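Local coordinates for phosphoenolpyruvate--protein phosphotransferase (Escherichia coli, PDB 5T12) that probably transfers the phosphoryl group of phosphoenolpyruvate to the carrier protein NPr in the nitrogen-metabolic phosphotransferase system, this chain being its enzyme I N-terminal (EIN) domain, at residues Q171-A184 and A194-Q206. The protein carries 1 engineered substitution. Numbering follows the deposited sequence.
Sequences QDRLVGVVVRDGAA and ALGIPTVMGADIQ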
ATOM      1  N   GLN A 171      -3.845  -1.260   6.826  1.00 43.95           N
ATOM      2  CA  GLN A 171      -2.753  -0.974   7.753  1.00 46.66           C
ATOM      3  C   GLN A 171      -2.849  -1.825   9.013  1.00 36.10           C
ATOM      4  O   GLN A 171      -1.829  -2.306   9.520  1.00 45.27           O
ATOM      5  CB  GLN A 171      -2.740   0.508   8.122  1.00 54.26           C
ATOM      6  CG  GLN A 171      -1.803   0.831   9.282  1.00 88.03           C
ATOM      7  CD  GLN A 171      -1.807   2.298   9.657  1.00 78.11           C
ATOM      8  OE1 GLN A 171      -2.662   2.756  10.416  1.00 80.10           O
ATOM      9  NE2 GLN A 171      -0.843   3.043   9.131  1.00 81.77           N
ATOM     10  N   ASP A 172      -4.065  -2.018   9.533  1.00 39.64           N
ATOM     11  CA  ASP A 172      -4.231  -2.728  10.798  1.00 41.37           C
ATOM     12  C   ASP A 172      -3.690  -4.150  10.728  1.00 31.03           C
ATOM     13  O   ASP A 172      -3.215  -4.685  11.737  1.00 54.44           O
ATOM     14  CB  ASP A 172      -5.705  -2.742  11.198  1.00 39.68           C
ATOM     15  CG  ASP A 172      -6.600  -3.280  10.099  1.00 67.29           C
ATOM     16  OD1 ASP A 172      -6.426  -2.864   8.933  1.00 46.25           O
ATOM     17  OD2 ASP A 172      -7.470  -4.123  10.398  1.00 73.52           O
ATOM     18  N   ARG A 173      -3.738  -4.773   9.552  1.00 35.87           N
ATOM     19  CA  ARG A 173      -3.267  -6.141   9.391  1.00 28.90           C
ATOM     20  C   ARG A 173      -1.802  -6.220   8.985  1.00 31.82           C
ATOM     21  O   ARG A 173      -1.131  -7.207   9.308  1.00 35.41           O
ATOM     22  CB  ARG A 173      -4.124  -6.869   8.353  1.00 36.38           C
ATOM     23  CG  ARG A 173      -5.600  -6.938   8.703  1.00 37.55           C
ATOM     24  CD  ARG A 173      -6.330  -7.861   7.747  1.00 42.86           C
ATOM     25  NE  ARG A 173      -7.472  -8.515   8.378  1.00 66.31           N
ATOM     26  CZ  ARG A 173      -8.738  -8.303   8.038  1.00 72.67           C
ATOM     27  NH1 ARG A 173      -9.033  -7.460   7.059  1.00 81.29           N
ATOM     28  NH2 ARG A 173      -9.710  -8.944   8.671  1.00 73.86           N
ATOM     29  N   LEU A 174      -1.290  -5.206   8.290  1.00 41.79           N
ATOM     30  CA  LEU A 174       0.092  -5.203   7.821  1.00 29.72           C
ATOM     31  C   LEU A 174       1.012  -4.821   8.974  1.00 34.22           C
ATOM     32  O   LEU A 174       0.968  -3.688   9.465  1.00 28.67           O
ATOM     33  CB  LEU A 174       0.254  -4.241   6.649  1.00 32.84           C
ATOM     34  CG  LEU A 174       1.653  -4.122   6.044  1.00 37.34           C
ATOM     35  CD1 LEU A 174       2.083  -5.439   5.419  1.00 25.65           C
ATOM     36  CD2 LEU A 174       1.701  -2.997   5.022  1.00 33.30           C
ATOM     37  N   VAL A 175       1.857  -5.760   9.398  1.00 32.82           N
ATOM     38  CA  VAL A 175       2.789  -5.527  10.498  1.00 28.27           C
ATOM     39  C   VAL A 175       4.244  -5.552  10.056  1.00 30.98           C
ATOM     40  O   VAL A 175       5.120  -5.180  10.853  1.00 35.15           O
ATOM     41  CB  VAL A 175       2.574  -6.534  11.645  1.00 29.17           C
ATOM     42  CG1 VAL A 175       1.144  -6.454  12.160  1.00 26.30           C
ATOM     43  CG2 VAL A 175       2.898  -7.944  11.181  1.00 23.75           C
ATOM     44  N   GLY A 176       4.534  -5.973   8.829  1.00 25.42           N
ATOM     45  CA  GLY A 176       5.904  -6.021   8.354  1.00 28.67           C
ATOM     46  C   GLY A 176       5.946  -6.257   6.862  1.00 28.56           C
ATOM     47  O   GLY A 176       4.975  -6.727   6.260  1.00 30.38           O
ATOM     48  N   VAL A 177       7.089  -5.914   6.268  1.00 29.79           N
ATOM     49  CA  VAL A 177       7.298  -6.044   4.830  1.00 24.99           C
ATOM     50  C   VAL A 177       8.688  -6.620   4.586  1.00 26.63           C
ATOM     51  O   VAL A 177       9.649  -6.266   5.277  1.00 28.89           O
ATOM     52  CB  VAL A 177       7.135  -4.692   4.099  1.00 28.42           C
ATOM     53  CG1 VAL A 177       7.262  -4.878   2.593  1.00 26.51           C
ATOM     54  CG2 VAL A 177       5.802  -4.043   4.441  1.00 22.72           C
ATOM     55  N   VAL A 178       8.790  -7.515   3.605  1.00 24.24           N
ATOM     56  CA  VAL A 178      10.061  -8.100   3.190  1.00 28.42           C
ATOM     57  C   VAL A 178      10.149  -8.010   1.675  1.00 40.75           C
ATOM     58  O   VAL A 178       9.329  -8.604   0.965  1.00 30.77           O
ATOM     59  CB  VAL A 178      10.212  -9.559   3.644  1.00 38.90           C
ATOM     60  CG1 VAL A 178      11.523 -10.133   3.116  1.00 38.16           C
ATOM     61  CG2 VAL A 178      10.152  -9.653   5.158  1.00 31.63           C
ATOM     62  N   VAL A 179      11.143  -7.283   1.178  1.00 39.42           N
ATOM     63  CA  VAL A 179      11.333  -7.102  -0.255  1.00 34.02           C
ATOM     64  C   VAL A 179      12.642  -7.763  -0.672  1.00 42.34           C
ATOM     65  O   VAL A 179      13.658  -7.647   0.024  1.00 33.02           O
ATOM     66  CB  VAL A 179      11.300  -5.611  -0.641  1.00 39.81           C
ATOM     67  CG1 VAL A 179      10.935  -5.473  -2.105  1.00 44.58           C
ATOM     68  CG2 VAL A 179      10.291  -4.865   0.219  1.00 34.74           C
ATOM     69  N   ARG A 180      12.604  -8.483  -1.802  1.00 38.37           N
ATOM     70  CA  ARG A 180      13.774  -9.165  -2.347  1.00 50.83           C
ATOM     71  C   ARG A 180      14.600  -8.244  -3.250  1.00 61.54           C
ATOM     72  O   ARG A 180      15.813  -8.119  -3.063  1.00 64.49           O
ATOM     73  CB  ARG A 180      13.352 -10.436  -3.097  1.00 47.95           C
ATOM     74  CG  ARG A 180      14.526 -11.178  -3.723  1.00 79.78           C
ATOM     75  CD  ARG A 180      14.081 -12.148  -4.795  1.00 75.42           C
ATOM     76  NE  ARG A 180      14.984 -13.291  -4.907  1.00 99.49           N
ATOM     77  CZ  ARG A 180      15.828 -13.479  -5.915  1.00100.46           C
ATOM     78  NH1 ARG A 180      15.884 -12.602  -6.907  1.00 96.49           N
ATOM     79  NH2 ARG A 180      16.614 -14.547  -5.933  1.00 85.73           N
ATOM     80  N   ASP A 181      13.994  -7.550  -4.203  1.00 61.57           N
ATOM     81  CA  ASP A 181      14.678  -6.420  -4.819  1.00 66.63           C
ATOM     82  C   ASP A 181      14.041  -5.135  -4.303  1.00 72.88           C
ATOM     83  O   ASP A 181      12.818  -4.973  -4.415  1.00 79.20           O
ATOM     84  CB  ASP A 181      14.597  -6.453  -6.351  1.00 78.51           C
ATOM     85  CG  ASP A 181      14.978  -7.795  -6.947  1.00 93.83           C
ATOM     86  OD1 ASP A 181      15.818  -8.497  -6.357  1.00 93.11           O
ATOM     87  OD2 ASP A 181      14.442  -8.144  -8.029  1.00118.86           O
ATOM     88  N   GLY A 182      14.846  -4.256  -3.702  1.00 61.99           N
ATOM     89  CA  GLY A 182      14.375  -2.912  -3.399  1.00 58.21           C
ATOM     90  C   GLY A 182      15.531  -1.961  -3.179  1.00 65.29           C
ATOM     91  O   GLY A 182      16.696  -2.364  -3.146  1.00 77.28           O
ATOM     92  N   ALA A 183      15.191  -0.675  -3.040  1.00 61.49           N
ATOM     93  CA  ALA A 183      16.138   0.363  -2.639  1.00 55.84           C
ATOM     94  C   ALA A 183      15.587   1.024  -1.389  1.00 50.19           C
ATOM     95  O   ALA A 183      14.430   1.448  -1.371  1.00 42.24           O
ATOM     96  CB  ALA A 183      16.382   1.412  -3.739  1.00 48.91           C
ATOM     97  N   ALA A 184      16.395   1.060  -0.334  1.00 34.31           N
ATOM     98  CA  ALA A 184      15.981   1.652   0.927  1.00 35.57           C
ATOM     99  C   ALA A 184      15.770   3.154   0.829  1.00 36.80           C
ATOM    100  O   ALA A 184      15.343   3.759   1.817  1.00 44.06           O
ATOM    101  CB  ALA A 184      17.018   1.320   1.999  1.00 45.17           C
ATOM    102  N   ALA A 194       7.645   6.228   7.489  1.00 32.98           N
ATOM    103  CA  ALA A 194       6.669   7.178   8.008  1.00 36.37           C
ATOM    104  C   ALA A 194       5.537   6.476   8.745  1.00 35.94           C
ATOM    105  O   ALA A 194       5.024   7.003   9.739  1.00 41.84           O
ATOM    106  CB  ALA A 194       6.111   8.033   6.870  1.00 36.11           C
ATOM    107  N   LEU A 195       5.139   5.294   8.279  1.00 34.28           N
ATOM    108  CA  LEU A 195       4.058   4.536   8.893  1.00 30.26           C
ATOM    109  C   LEU A 195       4.519   3.669  10.058  1.00 40.22           C
ATOM    110  O   LEU A 195       3.671   3.125  10.776  1.00 33.25           O
ATOM    111  CB  LEU A 195       3.374   3.655   7.843  1.00 39.40           C
ATOM    112  CG  LEU A 195       2.619   4.395   6.736  1.00 37.14           C
ATOM    113  CD1 LEU A 195       2.277   3.453   5.594  1.00 25.82           C
ATOM    114  CD2 LEU A 195       1.358   5.040   7.292  1.00 45.37           C
ATOM    115  N   GLY A 196       5.825   3.528  10.266  1.00 36.53           N
ATOM    116  CA  GLY A 196       6.322   2.734  11.373  1.00 30.43           C
ATOM    117  C   GLY A 196       6.203   1.241  11.174  1.00 41.26           C
ATOM    118  O   GLY A 196       5.964   0.511  12.141  1.00 34.21           O
ATOM    119  N   ILE A 197       6.371   0.764   9.948  1.00 36.20           N
ATOM    120  CA  ILE A 197       6.265  -0.657   9.623  1.00 32.78           C
ATOM    121  C   ILE A 197       7.658  -1.222   9.520  1.00 43.02           C
ATOM    122  O   ILE A 197       8.476  -0.707   8.732  1.00 41.16           O
ATOM    123  CB  ILE A 197       5.483  -0.874   8.316  1.00 34.84           C
ATOM    124  CG1 ILE A 197       4.145  -0.138   8.349  1.00 37.52           C
ATOM    125  CG2 ILE A 197       5.276  -2.360   8.069  1.00 28.49           C
ATOM    126  CD1 ILE A 197       3.351  -0.266   7.065  1.00 45.53           C
ATOM    127  N   PRO A 198       8.015  -2.262  10.281  1.00 33.19           N
ATOM    128  CA  PRO A 198       9.313  -2.914  10.100  1.00 34.00           C
ATOM    129  C   PRO A 198       9.449  -3.448   8.681  1.00 27.70           C
ATOM    130  O   PRO A 198       8.557  -4.126   8.166  1.00 30.34           O
ATOM    131  CB  PRO A 198       9.295  -4.045  11.133  1.00 27.43           C
ATOM    132  CG  PRO A 198       8.289  -3.613  12.151  1.00 33.88           C
ATOM    133  CD  PRO A 198       7.248  -2.846  11.398  1.00 41.60           C
ATOM    134  N   THR A 199      10.572  -3.126   8.043  1.00 25.14           N
ATOM    135  CA  THR A 199      10.752  -3.451   6.634  1.00 32.08           C
ATOM    136  C   THR A 199      12.201  -3.826   6.376  1.00 32.71           C
ATOM    137  O   THR A 199      13.117  -3.149   6.851  1.00 27.57           O
ATOM    138  CB  THR A 199      10.335  -2.271   5.745  1.00 31.46           C
ATOM    139  OG1 THR A 199       8.928  -2.039   5.889  1.00 31.86           O
ATOM    140  CG2 THR A 199      10.646  -2.557   4.282  1.00 34.63           C
ATOM    141  N   VAL A 200      12.399  -4.904   5.619  1.00 34.77           N
ATOM    142  CA  VAL A 200      13.721  -5.382   5.241  1.00 39.44           C
ATOM    143  C   VAL A 200      13.752  -5.546   3.725  1.00 45.17           C
ATOM    144  O   VAL A 200      12.740  -5.903   3.110  1.00 30.38           O
ATOM    145  CB  VAL A 200      14.067  -6.699   5.976  1.00 37.29           C
ATOM    146  CG1 VAL A 200      13.372  -7.894   5.341  1.00 27.84           C
ATOM    147  CG2 VAL A 200      15.560  -6.899   6.049  1.00 54.48           C
ATOM    148  N   MET A 201      14.901  -5.250   3.116  1.00 47.90           N
ATOM    149  CA  MET A 201      15.017  -5.227   1.662  1.00 34.31           C
ATOM    150  C   MET A 201      16.304  -5.916   1.229  1.00 41.64           C
ATOM    151  O   MET A 201      17.144  -6.291   2.051  1.00 45.64           O
ATOM    152  CB  MET A 201      14.979  -3.795   1.114  1.00 44.04           C
ATOM    153  CG  MET A 201      13.632  -3.099   1.242  1.00 45.15           C
ATOM    154  SD  MET A 201      13.662  -1.428   0.563  1.00 52.64           S
ATOM    155  CE  MET A 201      11.951  -0.943   0.764  1.00 57.71           C
ATOM    156  N   GLY A 202      16.450  -6.072  -0.086  1.00 53.06           N
ATOM    157  CA  GLY A 202      17.638  -6.695  -0.652  1.00 36.63           C
ATOM    158  C   GLY A 202      17.894  -8.098  -0.155  1.00 49.69           C
ATOM    159  O   GLY A 202      19.048  -8.536  -0.113  1.00 56.63           O
ATOM    160  N   ALA A 203      16.841  -8.822   0.208  1.00 39.04           N
ATOM    161  CA  ALA A 203      16.953 -10.106   0.886  1.00 43.92           C
ATOM    162  C   ALA A 203      16.851 -11.242  -0.123  1.00 49.65           C
ATOM    163  O   ALA A 203      15.851 -11.349  -0.839  1.00 55.70           O
ATOM    164  CB  ALA A 203      15.857 -10.245   1.941  1.00 50.26           C
ATOM    165  N   ASP A 204      17.879 -12.091  -0.166  1.00 58.22           N
ATOM    166  CA  ASP A 204      17.788 -13.335  -0.921  1.00 51.40           C
ATOM    167  C   ASP A 204      16.595 -14.132  -0.412  1.00 50.52           C
ATOM    168  O   ASP A 204      16.640 -14.707   0.680  1.00 79.07           O
ATOM    169  CB  ASP A 204      19.083 -14.145  -0.805  1.00 51.61           C
ATOM    170  CG  ASP A 204      20.265 -13.451  -1.454  1.00 88.09           C
ATOM    171  OD1 ASP A 204      20.040 -12.552  -2.291  1.00103.76           O
ATOM    172  OD2 ASP A 204      21.418 -13.806  -1.133  1.00 99.85           O
ATOM    173  N   ILE A 205      15.515 -14.155  -1.192  1.00 46.88           N
ATOM    174  CA  ILE A 205      14.235 -14.658  -0.714  1.00 53.23           C
ATOM    175  C   ILE A 205      13.394 -15.033  -1.921  1.00 62.58           C
ATOM    176  O   ILE A 205      13.538 -14.454  -2.998  1.00 69.33           O
ATOM    177  CB  ILE A 205      13.529 -13.607   0.183  1.00 54.65           C
ATOM    178  CG1 ILE A 205      13.444 -14.106   1.623  1.00 60.15           C
ATOM    179  CG2 ILE A 205      12.154 -13.216  -0.364  1.00 50.25           C
ATOM    180  CD1 ILE A 205      14.256 -13.281   2.557  1.00 58.67           C
ATOM    181  N   GLN A 206      12.524 -16.013  -1.742  1.00 61.30           N
ATOM    182  CA  GLN A 206      11.549 -16.367  -2.771  1.00 58.87           C
ATOM    183  C   GLN A 206      10.156 -16.067  -2.244  1.00 63.40           C
ATOM    184  O   GLN A 206       9.668 -16.786  -1.351  1.00 53.03           O
ATOM    185  CB  GLN A 206      11.692 -17.835  -3.171  1.00 73.55           C
ATOM    186  CG  GLN A 206      13.007 -18.117  -3.892  1.00 91.17           C
ATOM    187  CD  GLN A 206      13.223 -19.584  -4.204  1.00 85.07           C
ATOM    188  OE1 GLN A 206      12.688 -20.463  -3.530  1.00 85.00           O
ATOM    189  NE2 GLN A 206      14.019 -19.855  -5.231  1.00 62.47           N
TER
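The guanidinium of R180 meets I205 at its edge, with I205 O near the plane of the group. The bond from R180 NE to I205 O is short, 2.7 Å, but bent to 129° at the hydrogen, and so weak. R180 has CG anti to the backbone N (chi1 178°), which places CG against A203 O. Beyond CG the chain runs extended and carries NE to I205 O.

Ahead of R180, strands 174-179 and 199-201 run parallel. V177 N donates to P198 O at 3.0 Å. V200 N donates to V177 O, tilted from the carbonyl plane. V179 N donates to V200 O at 2.9 Å, nearly straight at 171°.

V178 and V200 lie side by side on one face of the sheet, both methyls of V178 meeting V200 CG1 at 3.7 Å. V177 and T199 pair on the other face. The side chains of L174 and I197 cross at about a right angle, with L174 CD2 3.8 Å from I197 CD1.

M201 lays CG along V179 and brings SD to 3.5 Å from A183 O. With alanine in place of M201, CG and SD are gone, and V179 and the carbonyl of A183 would probably lose their neighbour and leave a gap.

With helix 187-195 the strands form a beta-alpha-beta unit of the phosphohistidine-type mobile domain. Backbone bonds set the strand register, and mostly apolar side chains pack both faces, with R180 adding one weak polar tie. This packing joins the two strands, and M201 meets the loop leading to the helix, probably near the family's phosphorylation site.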